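Local structure of AAR187Cp (Eremothecium gossypii, 3ZIL) at residues 225-228 against 229-233; 249-252 against 253-257; 332-336 against 337-341. The protein probably regulates the establishment of sister-chromatid cohesion as the cohesin regulator Wpl1, here as its C-terminal, helical Wap1 domain. All blocks are in the same frame, centred on the assembly; numbering follows the deposited sequence.

Contact 1 of 3, residues 225-228 against 229-233; sequences EGVL and KCLIK
K229, C230, L231 and I232 return their backbone N-H groups to the carbonyls of E225, G226, V227 and L228, the regular pattern of the first turns of helix 225-235; K229 N lies 3.0 Å from E225 O and I232 N 2.8 Å from L228 O. One turn apart, V227 and L231 make the apolar pair, lying side by side and pointing the same way, with V227 CG1 3.9 Å from L231 CD1. That methyl stands anti to the valine's own N (chi1 173°), on the carbonyl side, which carries it along the helix to the leucine. L231 CG also rests 3.6 Å from V227 O, and I232 CG1 sits 3.3 Å from L228 O. On the more polar side K229 runs back past E225: its CG is 3.4 Å from E225 O, but NZ stays 4.7 Å from E225 OE1, so the opposite charges attract at most from a distance. Before the turn, N224 OD1 holds V227 N. C188 and L191 of helix 185-193 meet C230, F211 and L214 of helix 201-215 meet L231, and L280 and L284 of helix 272-289 cover I232.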
ATOM      1  N   GLU A 225       0.286  -0.223  -9.638  1.00 18.02           N
ATOM      2  CA  GLU A 225      -1.045   0.027  -9.075  1.00 19.94           C
ATOM      3  C   GLU A 225      -1.004   0.347  -7.573  1.00 17.74           C
ATOM      4  O   GLU A 225      -1.761   1.213  -7.103  1.00 17.82           O
ATOM      5  CB  GLU A 225      -1.995  -1.158  -9.310  1.00 21.43           C
ATOM      6  CG  GLU A 225      -2.305  -1.362 -10.755  1.00 26.90           C
ATOM      7  CD  GLU A 225      -3.289  -2.528 -10.944  1.00 33.65           C
ATOM      8  OE1 GLU A 225      -3.870  -3.029  -9.943  1.00 39.26           O
ATOM      9  OE2 GLU A 225      -3.497  -2.941 -12.100  1.00 38.14           O
ATOM     10  N   GLY A 226      -0.188  -0.401  -6.812  1.00 16.36           N
ATOM     11  CA  GLY A 226      -0.060  -0.144  -5.342  1.00 15.30           C
ATOM     12  C   GLY A 226       0.315   1.301  -5.014  1.00 15.69           C
ATOM     13  O   GLY A 226      -0.340   2.006  -4.159  1.00 15.63           O
ATOM     14  N   VAL A 227       1.327   1.806  -5.738  1.00 13.72           N
ATOM     15  CA  VAL A 227       1.802   3.149  -5.487  1.00 11.54           C
ATOM     16  C   VAL A 227       0.756   4.172  -5.881  1.00 10.95           C
ATOM     17  O   VAL A 227       0.499   5.140  -5.137  1.00 10.55           O
ATOM     18  CB  VAL A 227       3.119   3.418  -6.306  1.00 12.51           C
ATOM     19  CG1 VAL A 227       3.423   4.907  -6.109  1.00 12.36           C
ATOM     20  CG2 VAL A 227       4.301   2.541  -5.747  1.00 11.79           C
ATOM     21  N   LEU A 228       0.084   3.953  -7.014  1.00 11.24           N
ATOM     22  CA  LEU A 228      -0.928   4.899  -7.433  1.00 13.16           C
ATOM     23  C   LEU A 228      -2.060   4.961  -6.402  1.00 15.75           C
ATOM     24  O   LEU A 228      -2.575   6.047  -6.179  1.00 17.07           O
ATOM     25  CB  LEU A 228      -1.523   4.530  -8.834  1.00 13.67           C
ATOM     26  CG  LEU A 228      -0.530   4.783 -10.016  1.00 17.22           C
ATOM     27  CD1 LEU A 228      -0.921   3.937 -11.241  1.00 17.57           C
ATOM     28  CD2 LEU A 228      -0.393   6.227 -10.365  1.00 15.51           C
ATOM     29  N   LYS A 229      -2.516   3.808  -5.867  1.00 13.59           N
ATOM     30  CA  LYS A 229      -3.553   3.861  -4.863  1.00 16.83           C
ATOM     31  C   LYS A 229      -3.109   4.609  -3.629  1.00 17.55           C
ATOM     32  O   LYS A 229      -3.912   5.377  -3.074  1.00 18.07           O
ATOM     33  CB  LYS A 229      -4.040   2.464  -4.451  1.00 16.94           C
ATOM     34  CG  LYS A 229      -4.773   1.772  -5.622  1.00 22.16           C
ATOM     35  CD  LYS A 229      -5.017   0.290  -5.247  1.00 26.63           C
ATOM     36  CE  LYS A 229      -5.369  -0.554  -6.467  1.00 32.00           C
ATOM     37  NZ  LYS A 229      -6.330  -1.642  -6.140  1.00 39.68           N
ATOM     38  N   CYS A 230      -1.848   4.415  -3.196  1.00 16.52           N
ATOM     39  CA  CYS A 230      -1.426   5.271  -2.096  1.00 18.76           C
ATOM     40  C   CYS A 230      -1.525   6.744  -2.476  1.00 17.39           C
ATOM     41  O   CYS A 230      -2.020   7.552  -1.657  1.00 17.35           O
ATOM     42  CB  CYS A 230       0.002   4.948  -1.640  1.00 19.76           C
ATOM     43  SG  CYS A 230       0.096   3.216  -1.051  1.00 17.96           S
ATOM     44  N   LEU A 231      -1.057   7.099  -3.675  1.00 16.98           N
ATOM     45  CA  LEU A 231      -1.008   8.511  -4.099  1.00 19.30           C
ATOM     46  C   LEU A 231      -2.433   9.081  -4.169  1.00 21.22           C
ATOM     47  O   LEU A 231      -2.703  10.242  -3.732  1.00 19.63           O
ATOM     48  CB  LEU A 231      -0.290   8.721  -5.434  1.00 18.79           C
ATOM     49  CG  LEU A 231       1.230   8.629  -5.451  1.00 18.52           C
ATOM     50  CD1 LEU A 231       1.804   8.335  -6.828  1.00 15.42           C
ATOM     51  CD2 LEU A 231       1.929   9.874  -4.777  1.00 19.03           C
ATOM     52  N   ILE A 232      -3.350   8.276  -4.677  1.00 19.04           N
ATOM     53  CA  ILE A 232      -4.763   8.737  -4.730  1.00 19.32           C
ATOM     54  C   ILE A 232      -5.287   8.996  -3.266  1.00 19.91           C
ATOM     55  O   ILE A 232      -5.733  10.118  -2.922  1.00 18.62           O
ATOM     56  CB  ILE A 232      -5.644   7.688  -5.434  1.00 17.28           C
ATOM     57  CG1 ILE A 232      -5.346   7.672  -6.920  1.00 18.01           C
ATOM     58  CG2 ILE A 232      -7.093   7.915  -5.073  1.00 17.08           C
ATOM     59  CD1 ILE A 232      -5.921   6.471  -7.620  1.00 15.77           C
ATOM     60  N   LYS A 233      -5.165   7.979  -2.427  1.00 20.17           N
ATOM     61  CA  LYS A 233      -5.549   8.072  -1.066  1.00 20.23           C
ATOM     62  C   LYS A 233      -4.927   9.228  -0.330  1.00 20.50           C
ATOM     63  O   LYS A 233      -5.605   9.866   0.396  1.00 20.11           O
ATOM     64  CB  LYS A 233      -5.397   6.770  -0.280  1.00 22.16           C
ATOM     65  CG  LYS A 233      -6.393   6.684   0.873  1.00 25.50           C
ATOM     66  CD  LYS A 233      -6.737   5.307   1.391  1.00 27.77           C
ATOM     67  CE  LYS A 233      -7.469   5.367   2.717  1.00 30.55           C
ATOM     68  NZ  LYS A 233      -7.406   4.152   3.562  1.00 28.73           N
TER

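Contact 2 of 3, residues 249-252 against 253-257; sequences PSLV and RSLAM
R253 folds back over P249, so that one face of its guanidinium lies over P249 O, which sits 4.0 Å from the plane, over its centre. With chi1 at -51° the arginine CG stands beside its own backbone N and only 3.3 Å from P249 O, and from CG to NE the chain runs extended toward the helix start. R253 NH2 comes 3.9 Å from P249 CB. R253 NH1 donates, at the guanidinium's edge and in its plane, to a water 2.6 Å away, which also bonds S250 OG at 2.9 Å. P249 and R253 both touch a crystal neighbour as well, so the lattice may share in this pose. All this belongs to helix 248-261 of the Wap1 domain, where S250 O takes two donors from S254, the backbone N and, weakly, OG. On the buried face L251 and L255 cross obliquely, the L255 CD1 methyl lying 3.9 Å from L251 CG and 4.0 Å from L251 CD1. L251 is turned for this by CG anti to its N (chi1 178°), on the side of the next turn. Were L255 cut back to an alanine, L251 would probably lose this neighbour, with a gap opening toward L284 and L285 of helix 272-289. Farther round, V252 and A256 both rest on L301 of helix 299-302.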
ATOM      1  N   PRO A 249       3.055  20.063 -10.589  1.00 21.00           N
ATOM      2  CA  PRO A 249       3.144  20.093 -12.049  1.00 18.62           C
ATOM      3  C   PRO A 249       4.035  18.972 -12.526  1.00 18.94           C
ATOM      4  O   PRO A 249       3.810  18.430 -13.592  1.00 18.27           O
ATOM      5  CB  PRO A 249       3.834  21.439 -12.332  1.00 19.00           C
ATOM      6  CG  PRO A 249       3.276  22.331 -11.237  1.00 19.69           C
ATOM      7  CD  PRO A 249       3.208  21.430 -10.000  1.00 21.70           C
ATOM      8  N   SER A 250       5.085  18.649 -11.769  1.00 20.79           N
ATOM      9  CA  SER A 250       5.949  17.577 -12.183  1.00 21.46           C
ATOM     10  C   SER A 250       5.207  16.220 -12.181  1.00 17.95           C
ATOM     11  O   SER A 250       5.311  15.358 -13.103  1.00 17.28           O
ATOM     12  CB  SER A 250       7.146  17.481 -11.218  1.00 24.78           C
ATOM     13  OG  SER A 250       8.019  16.627 -11.878  1.00 30.93           O
ATOM     14  N   LEU A 251       4.506  15.949 -11.113  1.00 16.11           N
ATOM     15  CA  LEU A 251       3.726  14.714 -11.106  1.00 13.82           C
ATOM     16  C   LEU A 251       2.695  14.706 -12.301  1.00 16.53           C
ATOM     17  O   LEU A 251       2.553  13.729 -13.066  1.00 15.63           O
ATOM     18  CB  LEU A 251       3.061  14.584  -9.759  1.00 13.58           C
ATOM     19  CG  LEU A 251       2.129  13.395  -9.484  1.00 14.27           C
ATOM     20  CD1 LEU A 251       2.896  12.072  -9.780  1.00 12.78           C
ATOM     21  CD2 LEU A 251       1.596  13.465  -8.044  1.00 13.85           C
ATOM     22  N   VAL A 252       1.930  15.757 -12.432  1.00 17.21           N
ATOM     23  CA  VAL A 252       1.032  15.902 -13.554  1.00 17.19           C
ATOM     24  C   VAL A 252       1.728  15.611 -14.910  1.00 23.25           C
ATOM     25  O   VAL A 252       1.135  14.847 -15.718  1.00 20.86           O
ATOM     26  CB  VAL A 252       0.371  17.313 -13.490  1.00 21.78           C
ATOM     27  CG1 VAL A 252      -0.375  17.653 -14.791  1.00 19.81           C
ATOM     28  CG2 VAL A 252      -0.613  17.332 -12.309  1.00 23.63           C
ATOM     29  N   ARG A 253       2.953  16.166 -15.180  1.00 20.30           N
ATOM     30  CA  ARG A 253       3.599  15.834 -16.488  1.00 23.58           C
ATOM     31  C   ARG A 253       3.736  14.366 -16.667  1.00 21.28           C
ATOM     32  O   ARG A 253       3.366  13.887 -17.722  1.00 18.58           O
ATOM     33  CB  ARG A 253       5.048  16.375 -16.731  1.00 21.63           C
ATOM     34  CG  ARG A 253       5.198  17.820 -16.473  1.00 29.49           C
ATOM     35  CD  ARG A 253       6.493  18.486 -17.021  1.00 25.86           C
ATOM     36  NE  ARG A 253       6.233  19.890 -16.704  1.00 26.83           N
ATOM     37  CZ  ARG A 253       6.651  20.536 -15.610  1.00 28.69           C
ATOM     38  NH1 ARG A 253       7.504  19.976 -14.728  1.00 28.38           N
ATOM     39  NH2 ARG A 253       6.260  21.786 -15.429  1.00 27.83           N
ATOM     40  N   SER A 254       4.383  13.700 -15.675  1.00 20.08           N
ATOM     41  CA  SER A 254       4.590  12.262 -15.707  1.00 20.97           C
ATOM     42  C   SER A 254       3.320  11.509 -15.980  1.00 20.64           C
ATOM     43  O   SER A 254       3.293  10.633 -16.878  1.00 19.01           O
ATOM     44  CB  SER A 254       5.228  11.760 -14.412  1.00 20.02           C
ATOM     45  OG  SER A 254       6.447  12.464 -14.309  1.00 19.73           O
ATOM     46  N   LEU A 255       2.278  11.824 -15.218  1.00 18.17           N
ATOM     47  CA  LEU A 255       1.012  11.133 -15.393  1.00 19.92           C
ATOM     48  C   LEU A 255       0.435  11.443 -16.775  1.00 23.63           C
ATOM     49  O   LEU A 255      -0.082  10.488 -17.463  1.00 22.45           O
ATOM     50  CB  LEU A 255      -0.022  11.507 -14.297  1.00 17.89           C
ATOM     51  CG  LEU A 255       0.365  10.961 -12.902  1.00 16.78           C
ATOM     52  CD1 LEU A 255      -0.489  11.690 -11.823  1.00 17.66           C
ATOM     53  CD2 LEU A 255       0.132   9.463 -12.850  1.00 17.12           C
ATOM     54  N   ALA A 256       0.501  12.731 -17.201  1.00 20.58           N
ATOM     55  CA  ALA A 256      -0.114  13.043 -18.513  1.00 22.87           C
ATOM     56  C   ALA A 256       0.684  12.337 -19.695  1.00 25.23           C
ATOM     57  O   ALA A 256       0.111  11.974 -20.725  1.00 23.25           O
ATOM     58  CB  ALA A 256      -0.284  14.537 -18.708  1.00 20.83           C
ATOM     59  N   MET A 257       1.954  12.020 -19.496  1.00 26.43           N
ATOM     60  CA  MET A 257       2.693  11.452 -20.600  1.00 35.07           C
ATOM     61  C   MET A 257       2.411   9.972 -20.663  1.00 32.82           C
ATOM     62  O   MET A 257       2.105   9.432 -21.723  1.00 31.07           O
ATOM     63  CB  MET A 257       4.183  11.722 -20.473  1.00 39.72           C
ATOM     64  CG  MET A 257       4.526  13.088 -21.077  1.00 50.48           C
ATOM     65  SD  MET A 257       6.003  13.702 -20.279  1.00 73.38           S
ATOM     66  CE  MET A 257       6.638  14.840 -21.524  1.00 74.54           C
TER
HETATM   67  O   HOH W   1       8.932  17.818 -14.338  1.00 28.55           O

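Contact 3 of 3, residues 332-336 against 337-341; sequences YSAGA and AGVQL
V339 reaches back over A334 where helix 321-336 ends in a Schellman motif, the chain reversing through G338 at positive phi (69°), a conformation that glycine adopts readily. V339 CB comes first: it lies 4.0 Å from A334 CB and 3.6 Å from A334 O. From there the side chain forks. CG1 is anti to the valine's N (chi1 178°), which leaves CG2 beside that N and hence on the side of the carbonyl the N binds; V339 CG2 is 3.9 Å from A334 O and 4.1 Å from A334 CA. V339 thus packs its CB and CG2 against A334 in the last turn. The same carbonyl is the acceptor that fixes the reversal, with V339 N at 2.9 Å from A334 O. One step before the glycine, A337 N still makes a helical bond to S333 O, and T302 of helix 299-302 touches both S333 and A337. At the other end of the turn, Y332 OH bonds R370 O, tying the helix to the last helix of the chain, 365-375. The second bond of the motif is less regular: G338 N stands 3.3 Å from G335 O, but 65° out of the carbonyl plane.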
ATOM      1  N   TYR A 332     -11.130  19.843 -16.916  1.00 24.57           N
ATOM      2  CA  TYR A 332     -10.355  20.596 -15.898  1.00 22.25           C
ATOM      3  C   TYR A 332      -9.108  21.232 -16.497  1.00 23.09           C
ATOM      4  O   TYR A 332      -8.786  22.421 -16.237  1.00 25.09           O
ATOM      5  CB  TYR A 332     -10.000  19.699 -14.661  1.00 22.39           C
ATOM      6  CG  TYR A 332     -11.137  19.646 -13.622  1.00 22.11           C
ATOM      7  CD1 TYR A 332     -11.337  20.690 -12.770  1.00 22.87           C
ATOM      8  CD2 TYR A 332     -12.002  18.557 -13.526  1.00 23.96           C
ATOM      9  CE1 TYR A 332     -12.362  20.709 -11.866  1.00 23.51           C
ATOM     10  CE2 TYR A 332     -12.997  18.535 -12.579  1.00 26.09           C
ATOM     11  CZ  TYR A 332     -13.164  19.626 -11.732  1.00 23.06           C
ATOM     12  OH  TYR A 332     -14.174  19.689 -10.791  1.00 24.28           O
ATOM     13  N   SER A 333      -8.429  20.489 -17.367  1.00 26.76           N
ATOM     14  CA  SER A 333      -7.218  21.010 -17.983  1.00 29.67           C
ATOM     15  C   SER A 333      -7.536  22.225 -18.916  1.00 33.18           C
ATOM     16  O   SER A 333      -7.018  23.359 -18.740  1.00 31.10           O
ATOM     17  CB  SER A 333      -6.510  19.915 -18.742  1.00 31.91           C
ATOM     18  OG  SER A 333      -5.369  20.491 -19.322  1.00 45.93           O
ATOM     19  N   ALA A 334      -8.384  21.963 -19.897  1.00 31.44           N
ATOM     20  CA  ALA A 334      -8.915  23.010 -20.750  1.00 32.80           C
ATOM     21  C   ALA A 334      -9.314  24.277 -19.986  1.00 31.03           C
ATOM     22  O   ALA A 334      -8.867  25.359 -20.349  1.00 37.17           O
ATOM     23  CB  ALA A 334     -10.075  22.471 -21.577  1.00 28.78           C
ATOM     24  N   GLY A 335     -10.137  24.150 -18.949  1.00 32.46           N
ATOM     25  CA  GLY A 335     -10.604  25.310 -18.193  1.00 29.09           C
ATOM     26  C   GLY A 335      -9.473  26.108 -17.593  1.00 35.76           C
ATOM     27  O   GLY A 335      -9.426  27.332 -17.746  1.00 35.67           O
ATOM     28  N   ALA A 336      -8.521  25.433 -16.935  1.00 36.49           N
ATOM     29  CA  ALA A 336      -7.394  26.135 -16.268  1.00 31.97           C
ATOM     30  C   ALA A 336      -6.422  26.822 -17.247  1.00 40.54           C
ATOM     31  O   ALA A 336      -5.884  27.893 -16.928  1.00 38.12           O
ATOM     32  CB  ALA A 336      -6.620  25.185 -15.338  1.00 27.09           C
ATOM     33  N   ALA A 337      -6.158  26.186 -18.406  1.00 41.99           N
ATOM     34  CA  ALA A 337      -5.227  26.746 -19.401  1.00 45.19           C
ATOM     35  C   ALA A 337      -5.889  27.851 -20.258  1.00 46.67           C
ATOM     36  O   ALA A 337      -5.248  28.439 -21.125  1.00 50.94           O
ATOM     37  CB  ALA A 337      -4.666  25.640 -20.289  1.00 37.13           C
ATOM     38  N   GLY A 338      -7.163  28.127 -20.005  1.00 48.51           N
ATOM     39  CA  GLY A 338      -7.930  29.090 -20.801  1.00 47.64           C
ATOM     40  C   GLY A 338      -8.211  28.619 -22.228  1.00 51.74           C
ATOM     41  O   GLY A 338      -8.344  29.442 -23.150  1.00 51.28           O
ATOM     42  N   VAL A 339      -8.288  27.301 -22.433  1.00 48.46           N
ATOM     43  CA  VAL A 339      -8.715  26.783 -23.724  1.00 49.77           C
ATOM     44  C   VAL A 339     -10.189  27.158 -23.896  1.00 55.97           C
ATOM     45  O   VAL A 339     -10.995  27.098 -22.934  1.00 56.26           O
ATOM     46  CB  VAL A 339      -8.467  25.274 -23.905  1.00 50.04           C
ATOM     47  CG1 VAL A 339      -8.980  24.799 -25.257  1.00 49.41           C
ATOM     48  CG2 VAL A 339      -6.983  24.948 -23.767  1.00 52.16           C
ATOM     49  N   GLN A 340     -10.501  27.639 -25.099  1.00 54.97           N
ATOM     50  CA  GLN A 340     -11.875  27.924 -25.512  1.00 52.69           C
ATOM     51  C   GLN A 340     -12.233  26.950 -26.619  1.00 47.89           C
ATOM     52  O   GLN A 340     -11.561  26.865 -27.672  1.00 38.52           O
ATOM     53  CB  GLN A 340     -12.081  29.391 -25.928  1.00 59.18           C
ATOM     54  CG  GLN A 340     -12.982  30.184 -24.970  1.00 67.74           C
ATOM     55  CD  GLN A 340     -12.424  30.306 -23.551  1.00 78.70           C
ATOM     56  OE1 GLN A 340     -11.551  31.134 -23.283  1.00 85.22           O
ATOM     57  NE2 GLN A 340     -12.943  29.489 -22.632  1.00 85.59           N
ATOM     58  N   LEU A 341     -13.248  26.145 -26.324  1.00 39.93           N
ATOM     59  CA  LEU A 341     -13.641  25.120 -27.250  1.00 43.64           C
ATOM     60  C   LEU A 341     -14.756  25.780 -28.081  1.00 39.76           C
ATOM     61  O   LEU A 341     -15.607  26.486 -27.515  1.00 36.64           O
ATOM     62  CB  LEU A 341     -14.102  23.853 -26.489  1.00 37.18           C
ATOM     63  CG  LEU A 341     -12.970  23.167 -25.662  1.00 34.24           C
ATOM     64  CD1 LEU A 341     -13.561  22.174 -24.696  1.00 30.54           C
ATOM     65  CD2 LEU A 341     -11.931  22.475 -26.524  1.00 31.31           C
TER

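From the N terminus the three contacts follow one another, each joining adjacent turns of chain; none encloses a long loop, and none nests in or crosses another. Contact 1 lies in helix 225-235, near the centre of the chain. Contact 2, in helix 248-261, packs directly on it, L228 CD2 lying 4.1 Å from L255 CD2, and both lean on helix 272-289 and on L222. Contact 3 ends helix 321-336, about 17 Å from contact 2 between centres and 27 Å from contact 1. It touches neither, yet helix 299-302 stands against contacts 2 and 3 alike, and Y332 also reaches helix 272-289, which thereby borders all three.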